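PDB 3IF2: aminotransferase from Psychrobacter arcticus 273-4, which probably acts as a pyridoxal 5'-phosphate-dependent amino-acid aminotransferase, consistent with transfer of amino groups between valine and pyruvate. Local coordinates for residues S146-L151 / E194-L199. Residues are numbered along the deposited sequence; the frame is centred on the assembly and turned at random.
Sequences SILLPL and EALENL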
loop_
_atom_site.group_PDB
_atom_site.type_symbol
_atom_site.label_atom_id
_atom_site.label_comp_id
_atom_site.label_asym_id
_atom_site.label_seq_id
_atom_site.Cartn_x
_atom_site.Cartn_y
_atom_site.Cartn_z
ATOM N N SER A 146 19.065 -14.213 5.977
ATOM C CA SER A 146 19.094 -13.386 4.778
ATOM C C SER A 146 18.324 -13.984 3.621
ATOM O O SER A 146 18.075 -15.195 3.595
ATOM C CB SER A 146 20.552 -13.183 4.350
ATOM O OG SER A 146 21.193 -12.322 5.253
ATOM N N ILE A 147 17.954 -13.112 2.676
ATOM C CA ILE A 147 17.316 -13.498 1.410
ATOM C C ILE A 147 18.508 -13.698 0.463
ATOM O O ILE A 147 19.289 -12.771 0.260
ATOM C CB ILE A 147 16.377 -12.396 0.876
ATOM C CG1 ILE A 147 15.313 -12.001 1.932
ATOM C CG2 ILE A 147 15.716 -12.832 -0.414
ATOM C CD1 ILE A 147 14.425 -13.145 2.476
ATOM N N LEU A 148 18.678 -14.912 -0.068
ATOM C CA LEU A 148 19.797 -15.230 -0.966
ATOM C C LEU A 148 19.471 -14.803 -2.397
ATOM O O LEU A 148 18.481 -15.258 -2.961
ATOM C CB LEU A 148 20.150 -16.729 -0.923
ATOM C CG LEU A 148 21.259 -17.279 -1.848
ATOM C CD1 LEU A 148 22.548 -16.489 -1.745
ATOM C CD2 LEU A 148 21.532 -18.730 -1.541
ATOM N N LEU A 149 20.295 -13.911 -2.957
ATOM C CA LEU A 149 20.200 -13.478 -4.341
ATOM C C LEU A 149 21.265 -14.332 -5.019
ATOM O O LEU A 149 22.448 -14.098 -4.812
ATOM C CB LEU A 149 20.485 -11.977 -4.481
ATOM C CG LEU A 149 19.644 -10.998 -3.652
ATOM C CD1 LEU A 149 19.980 -9.570 -4.049
ATOM C CD2 LEU A 149 18.156 -11.249 -3.806
ATOM N N PRO A 150 20.864 -15.348 -5.808
ATOM C CA PRO A 150 21.829 -16.256 -6.417
ATOM C C PRO A 150 22.720 -15.656 -7.508
ATOM O O PRO A 150 23.711 -16.283 -7.902
ATOM C CB PRO A 150 20.942 -17.369 -6.971
ATOM C CG PRO A 150 19.735 -16.700 -7.355
ATOM C CD PRO A 150 19.521 -15.581 -6.368
ATOM N N LEU A 151 22.368 -14.474 -7.997
ATOM C CA LEU A 151 23.182 -13.757 -8.963
ATOM C C LEU A 151 22.847 -12.263 -8.919
ATOM O O LEU A 151 21.683 -11.894 -8.883
ATOM C CB LEU A 151 22.972 -14.343 -10.374
ATOM C CG LEU A 151 23.643 -13.690 -11.592
ATOM C CD1 LEU A 151 23.844 -14.689 -12.706
ATOM C CD2 LEU A 151 22.843 -12.518 -12.101
ATOM N N GLU A 194 29.261 -22.985 -7.569
ATOM C CA GLU A 194 30.373 -23.363 -6.652
ATOM C C GLU A 194 30.301 -22.463 -5.406
ATOM O O GLU A 194 30.194 -22.963 -4.284
ATOM C CB GLU A 194 31.756 -23.255 -7.356
ATOM C CG GLU A 194 32.962 -23.691 -6.525
ATOM N N ALA A 195 30.282 -21.147 -5.639
ATOM C CA ALA A 195 30.210 -20.131 -4.580
ATOM C C ALA A 195 28.919 -20.180 -3.754
ATOM O O ALA A 195 28.969 -20.108 -2.524
ATOM C CB ALA A 195 30.370 -18.749 -5.174
ATOM N N LEU A 196 27.780 -20.313 -4.434
ATOM C CA LEU A 196 26.455 -20.332 -3.782
ATOM C C LEU A 196 26.227 -21.561 -2.902
ATOM O O LEU A 196 25.832 -21.442 -1.733
ATOM C CB LEU A 196 25.339 -20.229 -4.848
ATOM C CG LEU A 196 23.851 -20.193 -4.467
ATOM C CD1 LEU A 196 23.023 -19.658 -5.645
ATOM C CD2 LEU A 196 23.264 -21.526 -3.986
ATOM N N GLU A 197 26.519 -22.729 -3.466
ATOM C CA GLU A 197 26.228 -24.022 -2.820
ATOM C C GLU A 197 27.128 -24.275 -1.598
ATOM O O GLU A 197 26.753 -25.044 -0.709
ATOM C CB GLU A 197 26.283 -25.133 -3.888
ATOM C CG GLU A 197 25.347 -26.345 -3.721
ATOM C CD GLU A 197 24.870 -26.933 -5.093
ATOM O OE1 GLU A 197 25.432 -26.582 -6.167
ATOM O OE2 GLU A 197 23.906 -27.736 -5.099
ATOM N N ASN A 198 28.280 -23.591 -1.560
ATOM C CA ASN A 198 29.235 -23.611 -0.441
ATOM C C ASN A 198 29.165 -22.386 0.492
ATOM O O ASN A 198 29.947 -22.304 1.446
ATOM C CB ASN A 198 30.674 -23.779 -0.980
ATOM C CG ASN A 198 30.913 -25.157 -1.565
ATOM O OD1 ASN A 198 31.070 -26.141 -0.826
ATOM N ND2 ASN A 198 30.961 -25.239 -2.898
ATOM N N LEU A 199 28.240 -21.454 0.243
ATOM C CA LEU A 199 28.061 -20.273 1.109
ATOM C C LEU A 199 27.779 -20.749 2.559
ATOM O O LEU A 199 26.873 -21.566 2.757
ATOM C CB LEU A 199 26.917 -19.397 0.609
ATOM C CG LEU A 199 26.724 -18.021 1.233
ATOM C CD1 LEU A 199 27.911 -17.121 0.923
ATOM C CD2 LEU A 199 25.465 -17.414 0.670
#
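L148 near the end of strand 142-149 and P150 just beyond it meet L196 and L199 in a purely apolar contact, in which the strand end and its following loop pack on a short helix and the turn after it, on one side of the large mixed sheet of this PLP-dependent aminotransferase. The helix is the one at 193-197, and the chain reaches it from strand 142-149 after passing through strands 168-170, 174-180 and 183-190; the P150 side chain lies about 13 Å from the bound PLP. The nearest backbone approach, 6.7 Å between P150 CA and L196 CA, is filled mainly by side-chain atoms, and the two segments bury 179 Å² between them. L196 divides its isobutyl group between two partners. Its CD1 sits against the proline ring, 3.4 Å from P150 CB, while its CG lies 4.0 Å from L148 CD2, the two leucine side chains meeting at a slant. With CG of L148 anti to the backbone N (chi1 177°), the side chain extends toward the helix and its methyls fork: CD2 goes to L196, and CD1 reaches L199 CD2 at 3.9 Å, where the two leucines run past one another in opposing directions. L199, at the N-cap position of helix 200-203, can serve as this second wall because the chain turns after helix 193-197; L199 N bonds to L196 O at 3.1 Å, and N198 ND2 donates to E194 O with an N-H...O angle of 166°. L231 of helix 225-237 touches both P150 and L196, and I207 of strand 207-213 touches L148, extending the apolar cluster. Cutting L196 back to an alanine is likely to take away the methyl packed on P150 and the branch against L148, opening a gap between the strand end and the helix. Cohesion here therefore rests on burial and shape, without directional bonds between the segments.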